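Local coordinates for protein S-adenosylmethionine:tRNA ribosyltransferase-isomerase (PDB 1WDI) that probably transfers and isomerises the ribose of S-adenosylmethionine onto the preQ1 base of tRNA, giving epoxyqueuosine, at residues Arg251-Val256 / Val293-Phe298. Sequence-based numbering, arbitrary orientation.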
ATOM      1  N   ARG A 251      13.091   3.924  20.657  1.00 25.99           N
ATOM      2  CA  ARG A 251      11.929   4.701  20.231  1.00 25.18           C
ATOM      3  C   ARG A 251      11.022   3.855  19.323  1.00 24.32           C
ATOM      4  O   ARG A 251      11.495   2.992  18.590  1.00 22.56           O
ATOM      5  CB  ARG A 251      12.385   5.983  19.523  1.00 25.40           C
ATOM      6  CG  ARG A 251      13.089   6.968  20.471  1.00 23.22           C
ATOM      7  CD  ARG A 251      13.406   8.319  19.814  1.00 25.62           C
ATOM      8  NE  ARG A 251      14.518   8.273  18.864  1.00 21.91           N
ATOM      9  CZ  ARG A 251      14.396   8.410  17.546  1.00 24.25           C
ATOM     10  NH1 ARG A 251      13.205   8.601  16.992  1.00 22.73           N
ATOM     11  NH2 ARG A 251      15.474   8.370  16.774  1.00 27.04           N
ATOM     12  N   ARG A 252       9.720   4.103  19.378  1.00 23.39           N
ATOM     13  CA  ARG A 252       8.763   3.322  18.593  1.00 22.36           C
ATOM     14  C   ARG A 252       8.701   3.596  17.099  1.00 22.77           C
ATOM     15  O   ARG A 252       8.720   4.747  16.660  1.00 20.70           O
ATOM     16  CB  ARG A 252       7.351   3.491  19.158  1.00 20.55           C
ATOM     17  CG  ARG A 252       7.221   3.131  20.626  1.00 22.84           C
ATOM     18  CD  ARG A 252       5.767   3.133  21.054  1.00 25.26           C
ATOM     19  NE  ARG A 252       5.145   4.454  20.936  1.00 27.59           N
ATOM     20  CZ  ARG A 252       3.921   4.737  21.373  1.00 27.08           C
ATOM     21  NH1 ARG A 252       3.194   3.788  21.952  1.00 25.57           N
ATOM     22  NH2 ARG A 252       3.425   5.965  21.246  1.00 23.36           N
ATOM     23  N   VAL A 253       8.626   2.515  16.326  1.00 20.12           N
ATOM     24  CA  VAL A 253       8.487   2.607  14.884  1.00 18.48           C
ATOM     25  C   VAL A 253       7.021   2.241  14.665  1.00 20.01           C
ATOM     26  O   VAL A 253       6.603   1.112  14.942  1.00 19.79           O
ATOM     27  CB  VAL A 253       9.411   1.606  14.156  1.00 20.57           C
ATOM     28  CG1 VAL A 253       9.153   1.651  12.656  1.00 15.08           C
ATOM     29  CG2 VAL A 253      10.865   1.953  14.440  1.00 18.61           C
ATOM     30  N   VAL A 254       6.241   3.214  14.206  1.00 18.43           N
ATOM     31  CA  VAL A 254       4.811   3.037  13.985  1.00 16.46           C
ATOM     32  C   VAL A 254       4.497   2.931  12.502  1.00 16.69           C
ATOM     33  O   VAL A 254       4.712   3.872  11.737  1.00 16.61           O
ATOM     34  CB  VAL A 254       4.020   4.225  14.594  1.00 16.80           C
ATOM     35  CG1 VAL A 254       2.522   3.953  14.526  1.00 15.85           C
ATOM     36  CG2 VAL A 254       4.462   4.448  16.045  1.00 15.89           C
ATOM     37  N   ALA A 255       3.980   1.779  12.098  1.00 17.19           N
ATOM     38  CA  ALA A 255       3.661   1.551  10.700  1.00 16.69           C
ATOM     39  C   ALA A 255       2.281   2.058  10.342  1.00 18.08           C
ATOM     40  O   ALA A 255       1.314   1.840  11.072  1.00 17.97           O
ATOM     41  CB  ALA A 255       3.760   0.052  10.376  1.00 18.18           C
ATOM     42  N   VAL A 256       2.192   2.751   9.214  1.00 19.77           N
ATOM     43  CA  VAL A 256       0.914   3.240   8.738  1.00 19.54           C
ATOM     44  C   VAL A 256       0.578   2.356   7.552  1.00 20.50           C
ATOM     45  O   VAL A 256       1.045   2.594   6.435  1.00 21.84           O
ATOM     46  CB  VAL A 256       0.983   4.706   8.279  1.00 20.03           C
ATOM     47  CG1 VAL A 256      -0.360   5.126   7.702  1.00 19.14           C
ATOM     48  CG2 VAL A 256       1.363   5.598   9.451  1.00 20.18           C
ATOM     49  N   VAL A 293      10.735  -5.070  13.385  1.00 18.29           N
ATOM     50  CA  VAL A 293      10.793  -3.621  13.209  1.00 17.84           C
ATOM     51  C   VAL A 293       9.568  -2.863  13.716  1.00 19.09           C
ATOM     52  O   VAL A 293       9.696  -1.899  14.464  1.00 20.39           O
ATOM     53  CB  VAL A 293      10.982  -3.261  11.719  1.00 18.72           C
ATOM     54  CG1 VAL A 293      11.156  -1.742  11.557  1.00 16.07           C
ATOM     55  CG2 VAL A 293      12.186  -4.021  11.156  1.00 19.96           C
ATOM     56  N   VAL A 294       8.384  -3.302  13.297  1.00 18.38           N
ATOM     57  CA  VAL A 294       7.141  -2.639  13.671  1.00 19.64           C
ATOM     58  C   VAL A 294       6.763  -2.775  15.145  1.00 19.18           C
ATOM     59  O   VAL A 294       6.607  -3.890  15.650  1.00 18.30           O
ATOM     60  CB  VAL A 294       5.976  -3.166  12.800  1.00 18.49           C
ATOM     61  CG1 VAL A 294       4.680  -2.425  13.136  1.00 16.92           C
ATOM     62  CG2 VAL A 294       6.334  -3.007  11.321  1.00 17.57           C
ATOM     63  N   ASP A 295       6.610  -1.636  15.821  1.00 18.77           N
ATOM     64  CA  ASP A 295       6.239  -1.611  17.243  1.00 19.18           C
ATOM     65  C   ASP A 295       4.760  -1.293  17.453  1.00 18.99           C
ATOM     66  O   ASP A 295       4.198  -1.582  18.512  1.00 18.72           O
ATOM     67  CB  ASP A 295       7.067  -0.570  18.010  1.00 19.86           C
ATOM     68  CG  ASP A 295       8.553  -0.869  17.994  1.00 21.75           C
ATOM     69  OD1 ASP A 295       8.942  -1.973  18.436  1.00 23.03           O
ATOM     70  OD2 ASP A 295       9.329  -0.001  17.539  1.00 20.97           O
ATOM     71  N   ALA A 296       4.135  -0.679  16.454  1.00 18.07           N
ATOM     72  CA  ALA A 296       2.721  -0.323  16.538  1.00 18.73           C
ATOM     73  C   ALA A 296       2.189  -0.274  15.123  1.00 17.94           C
ATOM     74  O   ALA A 296       2.945  -0.016  14.192  1.00 19.22           O
ATOM     75  CB  ALA A 296       2.544   1.041  17.227  1.00 16.70           C
ATOM     76  N   LEU A 297       0.893  -0.502  14.961  1.00 16.25           N
ATOM     77  CA  LEU A 297       0.303  -0.522  13.630  1.00 17.98           C
ATOM     78  C   LEU A 297      -1.006   0.239  13.497  1.00 18.37           C
ATOM     79  O   LEU A 297      -1.939   0.017  14.267  1.00 18.00           O
ATOM     80  CB  LEU A 297       0.063  -1.977  13.191  1.00 15.42           C
ATOM     81  CG  LEU A 297      -0.658  -2.204  11.857  1.00 15.10           C
ATOM     82  CD1 LEU A 297       0.182  -1.636  10.716  1.00 13.91           C
ATOM     83  CD2 LEU A 297      -0.883  -3.706  11.636  1.00 19.16           C
ATOM     84  N   PHE A 298      -1.050   1.129  12.507  1.00 16.95           N
ATOM     85  CA  PHE A 298      -2.232   1.917  12.184  1.00 18.42           C
ATOM     86  C   PHE A 298      -2.685   1.247  10.890  1.00 19.27           C
ATOM     87  O   PHE A 298      -1.941   1.237   9.905  1.00 20.72           O
ATOM     88  CB  PHE A 298      -1.850   3.374  11.910  1.00 17.75           C
ATOM     89  CG  PHE A 298      -3.013   4.251  11.536  1.00 18.49           C
ATOM     90  CD1 PHE A 298      -3.684   4.996  12.506  1.00 20.24           C
ATOM     91  CD2 PHE A 298      -3.448   4.327  10.216  1.00 19.94           C
ATOM     92  CE1 PHE A 298      -4.774   5.808  12.165  1.00 18.36           C
ATOM     93  CE2 PHE A 298      -4.533   5.131   9.860  1.00 19.77           C
ATOM     94  CZ  PHE A 298      -5.199   5.875  10.840  1.00 18.39           C
TER
HETATM   95  O   HOH W   1      11.884   0.515  17.860  1.00 29.82           O
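D295 and V253 grip each other just ahead of the parallel V254-A296 bridge. V253 N donates to D295 OD2 at 2.9 Å, meeting the anti lone pair of that oxygen at an N-H...O angle of 162°. D295 N returns a bond to V253 O in the carbonyl plane, also 2.9 Å, while A296 N adds a weak one to the same oxygen. A chi1 of -62° puts D295 CG beside D295 N, which lets carboxylate and N-H both face V253; OD2 takes the V253 amide much as a main-chain carbonyl would in a continued parallel ladder. One water donates to both D295 OD2 and R251 O. Without the carboxylate, as with an alanine here, the V253 amide would probably lose its acceptor and this water one of its two partners.

Farther along, A255 N bonds A296 O at 2.9 Å, and F298 N reaches A255 O at 2.9 Å. Side chains alternate between two faces. On one, V254 CG1 meets A296 CB, and V256 lies alongside F298, both pointing the same way, V256 CG1 4.1 Å from F298 CD2. A255 and L297 share the other, beneath helix 258-266, A255 CB 4.0 Å from L297 CD1; V294 CG1 comes within 3.8 Å of A255 CB. V253 and V293 meet through their CG1 methyls against V243 of helix 237-248. The pair belongs to a mixed, helix-covered sheet, 253-256 running parallel to 57-73 and 296-300 antiparallel to 341-344.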